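Local coordinates for pyridoxal kinase (Entamoeba histolytica, PDB 4S1H), which probably transfers the gamma-phosphate of ATP to pyridoxal, yielding pyridoxal 5'-phosphate, and is modelled here with ADP and magnesium, at residues T81-S86 with D111-D116; V17-G22 with F35-H40; V106-D111 with K135-I140. All coordinates share one frame; numbering follows the deposited sequence.

Interaction 1 (T81-S86 with D111-D116). With MG (magnesium ion), chain D; MG (magnesium ion), chain E.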
# COMPACT_ATOMS: atom_id res chain seq x y z
N THR A 81 -7.55 11.29 -7.30
CA THR A 81 -8.18 10.19 -7.98
C THR A 81 -7.30 9.74 -9.10
O THR A 81 -6.59 10.57 -9.74
CB THR A 81 -9.62 10.51 -8.42
OG1 THR A 81 -9.57 11.52 -9.42
CG2 THR A 81 -10.51 10.96 -7.26
N GLY A 82 -7.34 8.44 -9.38
CA GLY A 82 -6.60 7.82 -10.45
C GLY A 82 -7.49 6.96 -11.31
O GLY A 82 -8.46 7.46 -11.94
N TYR A 83 -7.15 5.68 -11.35
CA TYR A 83 -7.80 4.74 -12.25
C TYR A 83 -9.15 4.29 -11.72
O TYR A 83 -9.25 3.98 -10.53
CB TYR A 83 -6.93 3.50 -12.46
CG TYR A 83 -7.56 2.45 -13.34
CD1 TYR A 83 -7.48 2.55 -14.74
CD2 TYR A 83 -8.24 1.37 -12.79
CE1 TYR A 83 -8.07 1.59 -15.55
CE2 TYR A 83 -8.81 0.42 -13.59
CZ TYR A 83 -8.73 0.52 -14.96
OH TYR A 83 -9.30 -0.43 -15.76
N PHE A 84 -10.16 4.28 -12.60
CA PHE A 84 -11.43 3.65 -12.30
C PHE A 84 -11.75 2.60 -13.37
O PHE A 84 -11.61 2.87 -14.56
CB PHE A 84 -12.55 4.67 -12.26
CG PHE A 84 -12.41 5.68 -11.19
CD1 PHE A 84 -12.98 5.49 -9.94
CD2 PHE A 84 -11.79 6.90 -11.46
CE1 PHE A 84 -12.87 6.46 -8.97
CE2 PHE A 84 -11.70 7.89 -10.50
CZ PHE A 84 -12.24 7.67 -9.25
N PRO A 85 -12.19 1.41 -12.96
CA PRO A 85 -12.53 0.37 -13.93
C PRO A 85 -13.92 0.54 -14.56
O PRO A 85 -14.18 -0.05 -15.61
CB PRO A 85 -12.45 -0.93 -13.09
CG PRO A 85 -12.81 -0.50 -11.73
CD PRO A 85 -12.25 0.88 -11.57
N SER A 86 -14.78 1.36 -13.95
CA SER A 86 -16.17 1.49 -14.35
C SER A 86 -16.72 2.85 -13.98
O SER A 86 -16.27 3.46 -13.00
CB SER A 86 -17.02 0.38 -13.70
OG SER A 86 -16.83 0.34 -12.28
N ASP A 111 -6.08 12.77 -11.56
CA ASP A 111 -5.19 12.18 -12.56
C ASP A 111 -6.04 11.25 -13.41
O ASP A 111 -6.29 10.12 -13.02
CB ASP A 111 -4.12 11.39 -11.82
CG ASP A 111 -3.01 10.94 -12.70
OD1 ASP A 111 -2.81 11.56 -13.77
OD2 ASP A 111 -2.27 10.01 -12.29
N PRO A 112 -6.52 11.73 -14.56
CA PRO A 112 -7.38 10.90 -15.40
C PRO A 112 -6.53 9.81 -16.04
O PRO A 112 -5.55 10.11 -16.69
CB PRO A 112 -7.93 11.88 -16.41
CG PRO A 112 -6.90 12.95 -16.53
CD PRO A 112 -6.15 12.98 -15.21
N ILE A 113 -6.91 8.56 -15.83
CA ILE A 113 -6.20 7.41 -16.39
C ILE A 113 -7.11 6.79 -17.43
O ILE A 113 -8.06 6.08 -17.12
CB ILE A 113 -5.82 6.35 -15.34
CG1 ILE A 113 -5.15 7.01 -14.14
CG2 ILE A 113 -4.94 5.27 -15.96
CD1 ILE A 113 -3.90 7.79 -14.46
N LEU A 114 -6.81 7.08 -18.67
CA LEU A 114 -7.65 6.63 -19.77
C LEU A 114 -6.88 5.88 -20.84
O LEU A 114 -7.42 4.95 -21.45
CB LEU A 114 -8.40 7.80 -20.38
CG LEU A 114 -9.28 8.61 -19.45
CD1 LEU A 114 -9.84 9.79 -20.21
CD2 LEU A 114 -10.41 7.76 -18.91
N GLY A 115 -5.64 6.26 -21.10
CA GLY A 115 -4.87 5.60 -22.16
C GLY A 115 -3.55 6.27 -22.44
O GLY A 115 -3.12 7.18 -21.75
N ASP A 116 -2.90 5.81 -23.49
CA ASP A 116 -1.61 6.35 -23.90
C ASP A 116 -1.35 5.94 -25.33
O ASP A 116 -1.99 5.02 -25.86
CB ASP A 116 -0.50 5.81 -22.99
CG ASP A 116 0.70 6.74 -22.90
OD1 ASP A 116 0.77 7.73 -23.68
OD2 ASP A 116 1.56 6.49 -22.02
MG MG D . -1.45 11.46 -15.23
MG MG E . 3.04 7.73 -20.96
O HOH W 1 -9.09 10.12 -11.71
O HOH W 2 -9.34 7.75 -14.41
O HOH W 3 -9.93 5.24 -15.34
O HOH W 4 -0.80 9.44 -14.57
O HOH W 5 -2.75 10.61 -16.45
O HOH W 6 2.54 9.30 -22.18
O HOH W 7 0.17 12.23 -13.76
O HOH W 8 0.01 11.49 -16.67
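D111 and T81 make the one direct hydrogen bond of this contact: the D111 N-H reaches T81 O, 2.9 Å from N to O, coming in 22° out of the carbonyl plane. Next to it, the alpha carbon of G82 leans on the carbonyl of D111 in a CA-H...O contact, 3.5 Å from CA to O. Three waters link the two segments alongside and beyond this bond. Water 1 donates to G82 O and D111 O and also bonds to T81 OG1. Water 2 accepts the N-H of I113, 2.9 Å from its N, and sits on G82 O, while water 3 accepts from F84 N and lies 2.7 Å from I113 O.

The apolar part belongs to I113, whose side chain heads for the other segment. Its CG1 rests on the peptide between G82 and Y83, 3.7 Å from Y83 N. Its CG2 meets the Y83 ring at the edge, 3.9 Å from CD1, and the two side chains cross at about a right angle.

Metal binding falls to the aspartates. With CG anti to the backbone N (chi1 -170°), D111 brings OD1 to 2.0 Å from one magnesium ion, whose shell is completed by four waters and T141 O. Two of those waters are steadied from this segment, water 4 by D111 OD2 and water 5 by P112 O. D116 OD2 binds the second magnesium ion at 2.2 Å, beside ADP, and D116 OD1 holds water 6 of that shell.

In the fold, these loops leave strands 78-81 and 107-110. Helices 87-100 and 124-133 pack against F84, while S9 OG of strand 5-9 and T38 OG1 of strand 33-41 hydrogen-bond to the backbone N and O of Y83.

Interaction 2 (V17-G22 with F35-H40)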
# COMPACT_ATOMS: atom_id res chain seq x y z
N VAL A 17 1.74 0.39 -9.72
CA VAL A 17 0.84 1.36 -10.39
C VAL A 17 -0.13 1.91 -9.36
O VAL A 17 -0.23 1.38 -8.24
CB VAL A 17 0.05 0.74 -11.58
CG1 VAL A 17 1.00 0.24 -12.66
CG2 VAL A 17 -0.88 -0.37 -11.12
N GLY A 18 -0.83 2.99 -9.75
CA GLY A 18 -1.93 3.54 -9.02
C GLY A 18 -1.68 3.77 -7.55
O GLY A 18 -0.64 4.33 -7.13
N ASN A 19 -2.62 3.30 -6.74
CA ASN A 19 -2.49 3.48 -5.29
C ASN A 19 -1.30 2.77 -4.64
O ASN A 19 -0.87 3.17 -3.57
CB ASN A 19 -3.78 3.14 -4.53
CG ASN A 19 -4.56 4.35 -4.12
OD1 ASN A 19 -4.07 5.48 -4.16
ND2 ASN A 19 -5.79 4.14 -3.70
N ARG A 20 -0.73 1.75 -5.28
CA ARG A 20 0.49 1.14 -4.80
C ARG A 20 1.68 2.12 -4.88
O ARG A 20 2.44 2.25 -3.93
CB ARG A 20 0.75 -0.18 -5.49
CG ARG A 20 1.86 -1.00 -4.94
CD ARG A 20 1.56 -1.70 -3.60
NE ARG A 20 2.88 -2.20 -3.21
CZ ARG A 20 3.66 -1.77 -2.22
NH1 ARG A 20 3.26 -0.83 -1.35
NH2 ARG A 20 4.87 -2.28 -2.12
N CYS A 21 1.82 2.81 -6.01
CA CYS A 21 2.75 3.97 -6.11
C CYS A 21 2.45 5.01 -5.04
O CYS A 21 3.36 5.53 -4.41
CB CYS A 21 2.67 4.63 -7.49
SG CYS A 21 3.25 3.55 -8.78
N GLY A 22 1.17 5.32 -4.85
CA GLY A 22 0.75 6.30 -3.89
C GLY A 22 1.16 5.92 -2.49
O GLY A 22 1.67 6.75 -1.74
N PHE A 35 -6.10 5.13 1.53
CA PHE A 35 -5.96 4.53 0.21
C PHE A 35 -7.15 3.62 -0.09
O PHE A 35 -7.18 2.44 0.33
CB PHE A 35 -4.64 3.77 0.06
CG PHE A 35 -3.42 4.60 0.34
CD1 PHE A 35 -2.92 4.73 1.64
CD2 PHE A 35 -2.77 5.27 -0.70
CE1 PHE A 35 -1.79 5.51 1.89
CE2 PHE A 35 -1.62 6.01 -0.43
CZ PHE A 35 -1.15 6.16 0.85
N VAL A 36 -8.16 4.17 -0.74
CA VAL A 36 -9.31 3.42 -1.15
C VAL A 36 -9.01 2.82 -2.52
O VAL A 36 -8.67 3.52 -3.46
CB VAL A 36 -10.59 4.27 -1.18
CG1 VAL A 36 -11.76 3.43 -1.68
CG2 VAL A 36 -10.87 4.85 0.19
N LEU A 37 -9.15 1.53 -2.65
CA LEU A 37 -8.83 0.83 -3.91
C LEU A 37 -10.01 0.75 -4.88
O LEU A 37 -11.16 0.61 -4.50
CB LEU A 37 -8.32 -0.60 -3.61
CG LEU A 37 -7.27 -0.68 -2.49
CD1 LEU A 37 -6.83 -2.14 -2.37
CD2 LEU A 37 -6.10 0.27 -2.68
N THR A 38 -9.72 0.86 -6.17
CA THR A 38 -10.74 0.67 -7.20
C THR A 38 -10.59 -0.67 -7.96
O THR A 38 -11.48 -1.03 -8.74
CB THR A 38 -10.69 1.77 -8.27
OG1 THR A 38 -9.42 1.74 -8.90
CG2 THR A 38 -10.89 3.13 -7.65
N THR A 39 -9.47 -1.36 -7.73
CA THR A 39 -9.21 -2.72 -8.24
C THR A 39 -8.41 -3.50 -7.22
O THR A 39 -7.78 -2.92 -6.35
CB THR A 39 -8.38 -2.74 -9.54
OG1 THR A 39 -7.02 -2.35 -9.29
CG2 THR A 39 -8.97 -1.79 -10.59
N HIS A 40 -8.43 -4.82 -7.37
CA HIS A 40 -7.50 -5.72 -6.68
C HIS A 40 -6.99 -6.72 -7.71
O HIS A 40 -7.56 -7.79 -7.89
CB HIS A 40 -8.20 -6.39 -5.49
CG HIS A 40 -7.33 -7.35 -4.72
ND1 HIS A 40 -7.86 -8.43 -4.04
CD2 HIS A 40 -6.00 -7.39 -4.50
CE1 HIS A 40 -6.89 -9.10 -3.45
NE2 HIS A 40 -5.76 -8.50 -3.70
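N19 drops from the first turn of helix 18-28 onto F35, V36 and L37. Its CB lies 4.1 Å from L37 CD2, a methyl that reaches up toward the helix. At chi1 -102° the amide turns to the edge of the F35 ring, with ND2 4.0 Å from L37 CD2. CG is in the plane of that ring at its edge, 4.0 Å from F35 CD2. OD1 meets the same edge, 3.7 Å from CD2, and the amide plane stands 82° from the ring plane. The polar partner of OD1 is T7 OG1 of strand 5-9, which gives it a hydrogen bond. ND2 comes within 3.0 Å of V36 O, but the angle is too poor for a hydrogen bond there; ND2 finds its hydrogen bond outside the two segments.

One helical turn on, G22 lets the ring come close to the helix backbone: F35 CE2 is 3.5 Å from G22 C, in an oblique approach. Strand 35-37 also faces the second subunit, where Y11 OH of that chain bonds to F35 O and H40 NE2 of that chain to L37 N.

Helix 18-22 and strand 35-37 run nearly antiparallel, at 166° with axes 9.2 Å apart. This is the helix-on-sheet layer of a beta-alpha-beta crossover, strand 5-9 to helix 18-28 to strand 33-41, within the ribokinase-like fold.

Interaction 3 (V106-D111 with K135-I140); sequences VYFLCD and KYADII. With MG (magnesium ion), chain D.
OD2 of D138 is gripped twice: by the backbone N-H of F108, 2.8 Å from N to OD2 and nearly straight, and by a salt bridge from K101 NZ. The F108 N-H arrives on the anti side of the carboxylate, 19° out of its plane. D138 has CG anti to its own carbonyl carbon (chi1 -65°), which turns the acid onto strand 107-110. Its other oxygen, OD1, accepts a hydrogen bond from water 9, which also donates to V106 O.

The carbonyl of F108 answers with O, taking the D138 N-H at 2.8 Å from N to O, in the carbonyl plane, and a weak second bond from I139 N. Parallel pairing then follows, L109 beside I139 and C110 beside I140, with C110 N 3.0 Å from I139 O; it adds strand 139-140 as an outermost strand of the mixed sheet within this chain. CA-H...O contacts from L109 CA to I139 O and from I140 CA to C110 O run along the same ladder.

Side chains fill both faces. Y107 lays its ring over D138 CB in a CH-pi contact, 4.1 Å from CB to the centroid, with the carboxylate plane only 11° from the ring plane. I139 CG2 touches both Y107 OH, at 3.3 Å, and L109 CG. C110 CB rests on A137 CB, 3.7 Å away, and F108 has A137 CB over one ring face and Y136 O at its edge.

K101 NZ also bonds to V106 O, probably easing the approach of two acceptors, V106 O and D138 OD2. A carboxylate with both a salt bridge and a backbone N-H on one oxygen is probably kept ionised; here D138 bonds to the backbone of strand 107-110 through its side chain, just ahead of the first rung with strand 139-140.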
# COMPACT_ATOMS: atom_id res chain seq x y z
N VAL A 106 -10.39 21.75 0.17
CA VAL A 106 -9.74 20.50 -0.17
C VAL A 106 -9.16 20.67 -1.57
O VAL A 106 -9.89 20.99 -2.51
CB VAL A 106 -10.71 19.31 -0.12
CG1 VAL A 106 -10.03 18.00 -0.51
CG2 VAL A 106 -11.31 19.19 1.28
N TYR A 107 -7.86 20.48 -1.70
CA TYR A 107 -7.17 20.53 -2.97
C TYR A 107 -7.30 19.16 -3.67
O TYR A 107 -6.80 18.15 -3.19
CB TYR A 107 -5.70 20.91 -2.74
CG TYR A 107 -4.87 21.17 -3.99
CD1 TYR A 107 -4.80 22.45 -4.56
CD2 TYR A 107 -4.10 20.17 -4.57
CE1 TYR A 107 -4.02 22.69 -5.69
CE2 TYR A 107 -3.32 20.40 -5.71
CZ TYR A 107 -3.28 21.66 -6.25
OH TYR A 107 -2.50 21.90 -7.37
N PHE A 108 -7.96 19.14 -4.82
CA PHE A 108 -8.22 17.91 -5.55
C PHE A 108 -7.38 17.84 -6.81
O PHE A 108 -7.54 18.66 -7.72
CB PHE A 108 -9.72 17.80 -5.82
CG PHE A 108 -10.14 16.66 -6.72
CD1 PHE A 108 -9.41 15.46 -6.82
CD2 PHE A 108 -11.30 16.79 -7.49
CE1 PHE A 108 -9.85 14.44 -7.65
CE2 PHE A 108 -11.75 15.75 -8.27
CZ PHE A 108 -11.03 14.57 -8.35
N LEU A 109 -6.45 16.90 -6.82
CA LEU A 109 -5.67 16.54 -8.00
C LEU A 109 -6.35 15.34 -8.65
O LEU A 109 -6.37 14.25 -8.08
CB LEU A 109 -4.23 16.20 -7.61
CG LEU A 109 -3.22 15.94 -8.75
CD1 LEU A 109 -1.81 15.99 -8.19
CD2 LEU A 109 -3.44 14.63 -9.48
N CYS A 110 -6.88 15.53 -9.83
CA CYS A 110 -7.50 14.48 -10.61
C CYS A 110 -6.50 14.01 -11.65
O CYS A 110 -6.09 14.79 -12.53
CB CYS A 110 -8.80 14.96 -11.26
SG CYS A 110 -9.65 13.69 -12.22
N ASP A 111 -6.08 12.77 -11.56
CA ASP A 111 -5.19 12.18 -12.56
C ASP A 111 -6.04 11.25 -13.41
O ASP A 111 -6.29 10.12 -13.02
CB ASP A 111 -4.12 11.39 -11.82
CG ASP A 111 -3.01 10.94 -12.70
OD1 ASP A 111 -2.81 11.56 -13.77
OD2 ASP A 111 -2.27 10.01 -12.29
N LYS A 135 -14.13 18.37 -13.72
CA LYS A 135 -14.67 19.71 -13.49
C LYS A 135 -14.60 20.13 -12.04
O LYS A 135 -14.71 21.32 -11.75
CB LYS A 135 -16.11 19.82 -14.01
CG LYS A 135 -16.22 19.62 -15.51
CD LYS A 135 -17.65 19.84 -15.97
CE LYS A 135 -17.79 19.58 -17.45
NZ LYS A 135 -19.23 19.68 -17.84
N TYR A 136 -14.41 19.16 -11.13
CA TYR A 136 -14.27 19.46 -9.72
C TYR A 136 -12.81 19.64 -9.27
O TYR A 136 -12.57 20.03 -8.14
CB TYR A 136 -14.98 18.37 -8.89
CG TYR A 136 -16.46 18.26 -9.23
CD1 TYR A 136 -17.41 19.08 -8.62
CD2 TYR A 136 -16.89 17.39 -10.22
CE1 TYR A 136 -18.76 19.00 -8.96
CE2 TYR A 136 -18.23 17.30 -10.57
CZ TYR A 136 -19.16 18.10 -9.94
OH TYR A 136 -20.49 17.99 -10.30
N ALA A 137 -11.85 19.38 -10.14
CA ALA A 137 -10.43 19.38 -9.79
C ALA A 137 -9.80 20.76 -9.72
O ALA A 137 -10.12 21.67 -10.50
CB ALA A 137 -9.65 18.51 -10.77
N ASP A 138 -8.86 20.90 -8.80
CA ASP A 138 -8.00 22.06 -8.72
C ASP A 138 -6.85 22.00 -9.74
O ASP A 138 -6.37 23.03 -10.21
CB ASP A 138 -7.50 22.18 -7.30
CG ASP A 138 -8.63 22.47 -6.32
OD1 ASP A 138 -9.08 23.65 -6.27
OD2 ASP A 138 -9.13 21.51 -5.70
N ILE A 139 -6.43 20.78 -10.07
CA ILE A 139 -5.40 20.51 -11.04
C ILE A 139 -5.66 19.14 -11.65
O ILE A 139 -6.10 18.19 -10.95
CB ILE A 139 -4.01 20.60 -10.41
CG1 ILE A 139 -2.92 20.38 -11.43
CG2 ILE A 139 -3.87 19.60 -9.25
CD1 ILE A 139 -1.54 20.71 -10.91
N ILE A 140 -5.37 19.00 -12.93
CA ILE A 140 -5.45 17.71 -13.58
C ILE A 140 -4.11 17.38 -14.23
O ILE A 140 -3.41 18.29 -14.68
CB ILE A 140 -6.62 17.60 -14.57
CG1 ILE A 140 -6.47 18.53 -15.79
CG2 ILE A 140 -7.93 17.91 -13.87
CD1 ILE A 140 -7.48 18.21 -16.87
MG MG D . -1.45 11.46 -15.23
O HOH W 9 -9.54 24.03 -3.39
O HOH W 4 -0.80 9.44 -14.57
O HOH W 5 -2.75 10.61 -16.45
O HOH W 7 0.17 12.23 -13.76
O HOH W 8 0.01 11.49 -16.67

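From the N terminus, interaction 2 comes first and closes the short link from helix 18-28 to strand 33-41. It is complete before the others begin. Interaction 1 then spans helix 87-100, joining the loop after strand 78-81 to the loop after strand 107-110. Interaction 3 opens inside that span and closes past helix 124-133, so the two cross, sharing D111 and its magnesium ion. T81 and L109 probably bond backbone to backbone between them. Packing of P85 on T38 and of Y83 on T39 ties interaction 1 to interaction 2. Together they run across one sheet, from strand 33-41 near the subunit interface to the edge strand 139-140.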